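Local coordinates for cell division protein FtsZ 1 (Methanocaldococcus jannaschii, PDB 2VAP) that binds GTP, probably hydrolyses it, and probably polymerises into the contractile Z ring at the future site of cell division, at residues A64-A73 with A81-T92; R261-L270 with E299-R310. All coordinates share one frame; numbering follows the deposited sequence.

Contact 1: A64-A73 with A81-T92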
# COMPACT_ATOMS: atom_id res chain seq x y z
N ALA A 64 10.41 0.05 -8.78
CA ALA A 64 10.42 0.68 -7.46
C ALA A 64 11.66 0.32 -6.65
O ALA A 64 12.08 -0.84 -6.62
CB ALA A 64 9.15 0.31 -6.69
N LYS A 65 12.23 1.33 -6.00
CA LYS A 65 13.33 1.15 -5.07
C LYS A 65 12.76 0.69 -3.73
O LYS A 65 11.75 1.21 -3.27
CB LYS A 65 14.09 2.46 -4.89
CG LYS A 65 15.33 2.38 -4.01
CD LYS A 65 15.95 3.76 -3.83
CE LYS A 65 17.17 3.71 -2.93
NZ LYS A 65 17.81 5.05 -2.80
N THR A 66 13.41 -0.29 -3.11
CA THR A 66 12.98 -0.79 -1.80
C THR A 66 13.93 -0.35 -0.69
O THR A 66 15.14 -0.56 -0.78
CB THR A 66 12.83 -2.33 -1.77
OG1 THR A 66 14.01 -2.94 -2.32
CG2 THR A 66 11.62 -2.77 -2.58
N VAL A 67 13.37 0.28 0.34
CA VAL A 67 14.13 0.73 1.49
C VAL A 67 13.56 0.11 2.77
O VAL A 67 12.35 0.20 3.02
CB VAL A 67 14.15 2.29 1.60
CG1 VAL A 67 14.89 2.74 2.86
CG2 VAL A 67 14.78 2.91 0.37
N ALA A 68 14.42 -0.52 3.55
CA ALA A 68 14.02 -1.08 4.84
C ALA A 68 14.67 -0.30 5.97
O ALA A 68 15.89 -0.09 5.97
CB ALA A 68 14.40 -2.55 4.92
N ILE A 69 13.86 0.14 6.92
CA ILE A 69 14.37 0.83 8.11
C ILE A 69 13.92 0.12 9.38
O ILE A 69 12.80 -0.40 9.46
CB ILE A 69 14.01 2.35 8.14
CG1 ILE A 69 12.54 2.58 8.47
CG2 ILE A 69 14.42 3.04 6.83
CD1 ILE A 69 12.24 3.98 9.00
N ASN A 70 14.80 0.10 10.38
CA ASN A 70 14.51 -0.56 11.65
C ASN A 70 15.45 -0.08 12.75
O ASN A 70 16.57 0.35 12.47
CB ASN A 70 14.62 -2.08 11.51
CG ASN A 70 13.68 -2.83 12.44
OD1 ASN A 70 13.41 -2.41 13.57
ND2 ASN A 70 13.17 -3.96 11.96
N THR A 71 14.97 -0.16 13.98
CA THR A 71 15.80 0.07 15.16
C THR A 71 16.48 -1.24 15.56
O THR A 71 17.51 -1.23 16.24
CB THR A 71 14.96 0.54 16.36
OG1 THR A 71 13.86 -0.35 16.56
CG2 THR A 71 14.42 1.94 16.13
N ASP A 72 15.90 -2.36 15.13
CA ASP A 72 16.39 -3.69 15.46
C ASP A 72 17.35 -4.18 14.38
O ASP A 72 16.94 -4.45 13.24
CB ASP A 72 15.21 -4.66 15.62
CG ASP A 72 15.62 -6.02 16.17
OD1 ASP A 72 16.66 -6.56 15.74
OD2 ASP A 72 14.88 -6.57 17.01
N ALA A 73 18.63 -4.31 14.74
CA ALA A 73 19.68 -4.71 13.81
C ALA A 73 19.59 -6.18 13.39
O ALA A 73 20.05 -6.54 12.30
CB ALA A 73 21.06 -4.41 14.40
N ALA A 81 16.70 -5.89 0.70
CA ALA A 81 16.31 -4.56 0.23
C ALA A 81 17.39 -3.92 -0.63
O ALA A 81 18.56 -4.30 -0.55
CB ALA A 81 15.98 -3.65 1.42
N ASP A 82 17.00 -2.94 -1.45
CA ASP A 82 17.96 -2.13 -2.21
C ASP A 82 18.81 -1.29 -1.26
O ASP A 82 20.00 -1.10 -1.49
CB ASP A 82 17.24 -1.22 -3.21
CG ASP A 82 16.60 -1.99 -4.36
OD1 ASP A 82 17.25 -2.91 -4.90
OD2 ASP A 82 15.46 -1.66 -4.72
N LYS A 83 18.17 -0.79 -0.20
CA LYS A 83 18.84 0.05 0.80
C LYS A 83 18.31 -0.27 2.20
O LYS A 83 17.11 -0.40 2.40
CB LYS A 83 18.63 1.53 0.47
CG LYS A 83 19.21 2.52 1.49
CD LYS A 83 20.73 2.53 1.49
CE LYS A 83 21.28 3.48 2.55
NZ LYS A 83 22.76 3.45 2.61
N LYS A 84 19.24 -0.42 3.15
CA LYS A 84 18.88 -0.64 4.55
C LYS A 84 19.39 0.50 5.41
O LYS A 84 20.53 0.96 5.25
CB LYS A 84 19.47 -1.96 5.06
CG LYS A 84 19.08 -3.19 4.25
CD LYS A 84 19.75 -4.43 4.82
CE LYS A 84 19.92 -5.51 3.76
NZ LYS A 84 20.42 -6.78 4.35
N ILE A 85 18.54 0.97 6.32
CA ILE A 85 18.92 2.02 7.27
C ILE A 85 18.62 1.59 8.70
O ILE A 85 17.47 1.34 9.05
CB ILE A 85 18.20 3.37 6.98
CG1 ILE A 85 18.42 3.82 5.53
CG2 ILE A 85 18.68 4.46 7.95
CD1 ILE A 85 17.47 4.91 5.06
N LEU A 86 19.67 1.49 9.51
CA LEU A 86 19.51 1.28 10.94
C LEU A 86 19.28 2.62 11.61
O LEU A 86 20.20 3.43 11.73
CB LEU A 86 20.73 0.57 11.54
CG LEU A 86 20.62 0.17 13.02
CD1 LEU A 86 19.66 -1.00 13.22
CD2 LEU A 86 21.99 -0.16 13.56
N ILE A 87 18.04 2.86 12.03
CA ILE A 87 17.68 4.13 12.66
C ILE A 87 17.96 4.12 14.17
O ILE A 87 17.86 3.08 14.82
CB ILE A 87 16.22 4.56 12.35
CG1 ILE A 87 15.22 3.49 12.82
CG2 ILE A 87 16.05 4.84 10.86
CD1 ILE A 87 13.77 3.98 12.91
N GLY A 88 18.31 5.29 14.70
CA GLY A 88 18.62 5.45 16.12
C GLY A 88 19.86 4.71 16.58
O GLY A 88 19.86 4.07 17.63
N LYS A 89 20.93 4.81 15.78
CA LYS A 89 22.21 4.18 16.09
C LYS A 89 22.79 4.68 17.42
O LYS A 89 23.40 3.91 18.17
CB LYS A 89 23.22 4.43 14.97
CG LYS A 89 22.99 3.61 13.71
CD LYS A 89 24.04 3.93 12.66
CE LYS A 89 23.90 3.02 11.45
NZ LYS A 89 24.91 3.34 10.40
N LYS A 90 22.59 5.96 17.70
CA LYS A 90 23.08 6.59 18.92
C LYS A 90 22.05 6.55 20.05
O LYS A 90 22.30 7.04 21.15
CB LYS A 90 23.50 8.05 18.64
CG LYS A 90 24.60 8.20 17.59
CD LYS A 90 24.82 9.66 17.24
CE LYS A 90 25.77 9.82 16.05
NZ LYS A 90 27.17 9.44 16.39
N LEU A 91 20.89 5.95 19.76
CA LEU A 91 19.78 5.91 20.71
C LEU A 91 19.58 4.52 21.31
O LEU A 91 19.60 4.35 22.53
CB LEU A 91 18.49 6.40 20.05
CG LEU A 91 17.30 6.78 20.95
CD1 LEU A 91 17.52 8.14 21.61
CD2 LEU A 91 16.01 6.78 20.15
N THR A 92 19.38 3.52 20.45
CA THR A 92 19.09 2.16 20.90
C THR A 92 20.15 1.13 20.50
O THR A 92 20.06 -0.04 20.85
CB THR A 92 17.69 1.68 20.44
OG1 THR A 92 17.47 2.08 19.08
CG2 THR A 92 16.62 2.29 21.32
O HOH W 1 13.43 -3.28 -5.47
O HOH W 2 18.95 1.26 16.72
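Strands 64-70 and 83-86 pair in parallel, their axes 4.8 Å apart and 17° off alignment, through a ladder in which A68 N donates to K83 O, I85 N to A68 O and N70 N to I85 O. With helix 73-77 between them they form a beta-alpha-beta crossover of the Rossmann-like GTPase domain, strand 83-86 lying at the sheet edge. At the start of the ladder, where K83 N donates to T66 O, the D82 carboxylate stands in for a backbone partner: D82 OD2 takes T66 N on its anti side, at 2.9 Å and a nearly straight 166°. T66 OG1 accepts from D82 N at 3.1 Å, its chi1 of 50° setting the hydroxyl between backbone N and carbonyl carbon, where D82 N can reach it. A valine here would probably leave D82 N without this acceptor and set an apolar methyl against the carboxylate, which T66 N and K57 would still hold. On one face V67, I69 and I85 pack together, I69 CG2 resting 3.8 Å from I85 CB, while I85 CD1 meets V67 CG1. On the other face A68 CB meets A81 CB at 4.0 Å, and L86 CD1 touches A73 CB at the start of the helix. Near the GDP pocket, N70 OD1 closes an Asx turn by accepting from D72 N at 2.9 Å, and T71 OG1 bonds T135, a GTP-binding residue. Beside it T71 CG2 packs 3.7 Å from I87 CG1, and one water lies near T71 O, I87 O and T92 OG1.

Contact 2: R261-L270 with E299-R310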
# COMPACT_ATOMS: atom_id res chain seq x y z
N ARG A 261 -15.24 -15.31 -14.51
CA ARG A 261 -14.16 -14.97 -13.58
C ARG A 261 -14.08 -13.48 -13.23
O ARG A 261 -13.88 -13.13 -12.06
CB ARG A 261 -12.81 -15.49 -14.08
CG ARG A 261 -12.42 -15.04 -15.48
CD ARG A 261 -11.14 -15.71 -15.96
NE ARG A 261 -10.58 -15.02 -17.11
CZ ARG A 261 -9.43 -15.32 -17.70
NH1 ARG A 261 -9.02 -14.61 -18.75
NH2 ARG A 261 -8.68 -16.32 -17.26
N ALA A 262 -14.24 -12.62 -14.23
CA ALA A 262 -14.16 -11.17 -14.03
C ALA A 262 -15.31 -10.64 -13.19
O ALA A 262 -15.11 -9.80 -12.31
CB ALA A 262 -14.09 -10.44 -15.37
N LYS A 263 -16.52 -11.14 -13.46
CA LYS A 263 -17.72 -10.74 -12.73
C LYS A 263 -17.65 -11.17 -11.26
O LYS A 263 -18.02 -10.41 -10.37
CB LYS A 263 -18.97 -11.33 -13.40
CG LYS A 263 -20.28 -10.71 -12.94
CD LYS A 263 -21.49 -11.37 -13.59
CE LYS A 263 -21.89 -12.67 -12.88
NZ LYS A 263 -22.46 -12.42 -11.52
N GLU A 264 -17.18 -12.39 -11.03
CA GLU A 264 -17.06 -12.93 -9.67
C GLU A 264 -15.93 -12.28 -8.88
O GLU A 264 -16.05 -12.08 -7.67
CB GLU A 264 -16.89 -14.45 -9.69
CG GLU A 264 -18.16 -15.21 -10.07
CD GLU A 264 -18.06 -16.71 -9.81
OE1 GLU A 264 -17.53 -17.10 -8.75
OE2 GLU A 264 -18.53 -17.49 -10.66
N ALA A 265 -14.84 -11.94 -9.57
CA ALA A 265 -13.69 -11.28 -8.93
C ALA A 265 -14.03 -9.88 -8.42
O ALA A 265 -13.67 -9.53 -7.30
CB ALA A 265 -12.50 -11.23 -9.89
N VAL A 266 -14.73 -9.10 -9.24
CA VAL A 266 -15.13 -7.74 -8.85
C VAL A 266 -16.20 -7.75 -7.75
O VAL A 266 -16.20 -6.90 -6.86
CB VAL A 266 -15.54 -6.86 -10.07
CG1 VAL A 266 -16.81 -7.38 -10.75
CG2 VAL A 266 -15.71 -5.40 -9.65
N SER A 267 -17.10 -8.73 -7.81
CA SER A 267 -18.13 -8.92 -6.78
C SER A 267 -17.48 -9.22 -5.43
O SER A 267 -17.85 -8.63 -4.42
CB SER A 267 -19.09 -10.04 -7.17
OG SER A 267 -20.09 -10.23 -6.18
N MET A 268 -16.49 -10.12 -5.44
CA MET A 268 -15.74 -10.47 -4.24
C MET A 268 -14.96 -9.28 -3.69
O MET A 268 -14.90 -9.08 -2.47
CB MET A 268 -14.80 -11.65 -4.53
CG MET A 268 -14.10 -12.23 -3.30
SD MET A 268 -12.93 -13.54 -3.69
CE MET A 268 -14.04 -14.90 -4.05
N ALA A 269 -14.38 -8.49 -4.59
CA ALA A 269 -13.62 -7.29 -4.21
C ALA A 269 -14.51 -6.22 -3.56
O ALA A 269 -14.15 -5.65 -2.53
CB ALA A 269 -12.89 -6.71 -5.42
N LEU A 270 -15.68 -5.97 -4.15
CA LEU A 270 -16.63 -4.99 -3.63
C LEU A 270 -17.24 -5.41 -2.29
O LEU A 270 -17.56 -4.56 -1.46
CB LEU A 270 -17.74 -4.71 -4.65
CG LEU A 270 -17.39 -3.81 -5.83
CD1 LEU A 270 -18.35 -4.04 -7.00
CD2 LEU A 270 -17.38 -2.34 -5.42
N GLU A 299 -13.06 -7.98 -20.27
CA GLU A 299 -13.08 -8.41 -18.87
C GLU A 299 -12.75 -7.26 -17.93
O GLU A 299 -13.45 -7.05 -16.93
CB GLU A 299 -12.11 -9.57 -18.65
CG GLU A 299 -12.63 -10.92 -19.13
CD GLU A 299 -11.66 -12.05 -18.84
OE1 GLU A 299 -12.05 -12.99 -18.11
OE2 GLU A 299 -10.51 -12.00 -19.33
N ALA A 300 -11.70 -6.52 -18.26
CA ALA A 300 -11.28 -5.36 -17.47
C ALA A 300 -12.37 -4.28 -17.44
O ALA A 300 -12.66 -3.73 -16.38
CB ALA A 300 -9.98 -4.79 -18.01
N ARG A 301 -12.97 -4.01 -18.59
CA ARG A 301 -14.06 -3.04 -18.71
C ARG A 301 -15.27 -3.43 -17.86
O ARG A 301 -15.92 -2.57 -17.27
CB ARG A 301 -14.48 -2.87 -20.17
CG ARG A 301 -13.54 -1.99 -20.99
CD ARG A 301 -13.92 -1.98 -22.46
NE ARG A 301 -15.21 -1.32 -22.70
CZ ARG A 301 -15.78 -1.19 -23.90
NH1 ARG A 301 -15.19 -1.68 -24.98
NH2 ARG A 301 -16.95 -0.57 -24.00
N GLU A 302 -15.56 -4.73 -17.80
CA GLU A 302 -16.66 -5.26 -16.98
C GLU A 302 -16.44 -4.97 -15.50
O GLU A 302 -17.37 -4.58 -14.79
CB GLU A 302 -16.82 -6.77 -17.22
CG GLU A 302 -18.07 -7.38 -16.57
CD GLU A 302 -18.25 -8.86 -16.88
OE1 GLU A 302 -17.24 -9.56 -17.11
OE2 GLU A 302 -19.41 -9.32 -16.90
N VAL A 303 -15.19 -5.14 -15.05
CA VAL A 303 -14.80 -4.85 -13.66
C VAL A 303 -15.02 -3.37 -13.33
O VAL A 303 -15.66 -3.04 -12.32
CB VAL A 303 -13.33 -5.26 -13.39
CG1 VAL A 303 -12.86 -4.79 -12.01
CG2 VAL A 303 -13.15 -6.77 -13.52
N VAL A 304 -14.51 -2.49 -14.19
CA VAL A 304 -14.61 -1.04 -13.99
C VAL A 304 -16.06 -0.56 -13.99
O VAL A 304 -16.45 0.26 -13.15
CB VAL A 304 -13.77 -0.25 -15.03
CG1 VAL A 304 -13.81 1.24 -14.74
CG2 VAL A 304 -12.33 -0.74 -15.05
N ALA A 305 -16.86 -1.08 -14.93
CA ALA A 305 -18.27 -0.72 -15.03
C ALA A 305 -19.06 -1.11 -13.78
O ALA A 305 -19.92 -0.36 -13.32
CB ALA A 305 -18.89 -1.37 -16.27
N THR A 306 -18.73 -2.28 -13.22
CA THR A 306 -19.37 -2.77 -12.00
C THR A 306 -19.03 -1.88 -10.80
O THR A 306 -19.92 -1.54 -10.01
CB THR A 306 -18.99 -4.25 -11.71
OG1 THR A 306 -19.29 -5.05 -12.86
CG2 THR A 306 -19.76 -4.80 -10.52
N VAL A 307 -17.76 -1.51 -10.68
CA VAL A 307 -17.32 -0.61 -9.61
C VAL A 307 -17.97 0.77 -9.75
O VAL A 307 -18.46 1.33 -8.76
CB VAL A 307 -15.77 -0.47 -9.57
CG1 VAL A 307 -15.33 0.61 -8.59
CG2 VAL A 307 -15.12 -1.80 -9.21
N SER A 308 -17.99 1.29 -10.97
CA SER A 308 -18.55 2.62 -11.26
C SER A 308 -20.04 2.71 -10.92
O SER A 308 -20.49 3.73 -10.40
CB SER A 308 -18.30 3.00 -12.72
OG SER A 308 -18.70 4.34 -12.96
N SER A 309 -20.78 1.65 -11.23
CA SER A 309 -22.22 1.60 -10.95
C SER A 309 -22.51 1.52 -9.45
O SER A 309 -23.51 2.05 -8.97
CB SER A 309 -22.87 0.42 -11.68
OG SER A 309 -22.31 -0.81 -11.25
N ARG A 310 -21.62 0.85 -8.72
CA ARG A 310 -21.77 0.66 -7.27
C ARG A 310 -21.42 1.93 -6.50
O ARG A 310 -22.08 2.28 -5.52
CB ARG A 310 -20.94 -0.53 -6.80
CG ARG A 310 -21.03 -0.85 -5.30
CD ARG A 310 -22.45 -1.22 -4.87
NE ARG A 310 -22.56 -1.35 -3.42
CZ ARG A 310 -22.82 -0.35 -2.58
NH1 ARG A 310 -22.99 0.88 -3.04
NH2 ARG A 310 -22.90 -0.58 -1.28
O HOH W 3 -14.62 -13.16 -17.31
O HOH W 4 -16.97 -12.40 -16.20
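E299 OE1 is gripped by R261 NE at 2.7 Å, the N-H pointing almost straight at it (178°), and by a water that also accepts from A262 N. E299 OE2 receives R261 NH1 at 3.1 Å, making a side-on, two-nitrogen salt bridge in which both oxygens use their syn lone pairs and the two flat groups lie only 16° from coplanar. D294 shares NH1. Helices 261-270 and 299-310 run in roughly the same direction, 8.9 Å apart at -33°, side by side on the mixed sheet of the FtsZ C-terminal domain. A262 CB sits against E299 CB at 3.9 Å. One turn on, V266 CG2 rests against both V303 CG1 and V307 CG2, 3.7 Å from the latter, while V266 CG1 meets the T306 methyl. L270 ends the row, CD1 on T306 CG2 and CD2 3.9 Å from R310 CG, whose guanidinium goes on to D280. T306 OG1 donates to E302 O in its own helix, which leaves its methyl for the interface. The contact thus joins an apolar seam to a charged clasp at its N-terminal end, where the flat, bidentate pairing probably fixes the rotation of both groups.

How the contacts relate
From the N terminus, the chain first closes contact 1 within the GTPase domain: strand 64-70 leads through helix 73-77 to strand 83-86, a short loop with only seven residues between the segments. The chain then lays down the rest of the parallel sheet and the long helix 204-227 before contact 2 opens at 261-270, closing over a longer excursion that includes strand 284-291. The two loops follow in series, neither nesting nor crossing. Contact 1 ties an edge strand to its sheet beside the nucleotide, whereas contact 2 pairs two helices on the C-terminal sheet, away from the annotated sites. Their centres lie 39 Å apart, on opposite sides of the chain's centre.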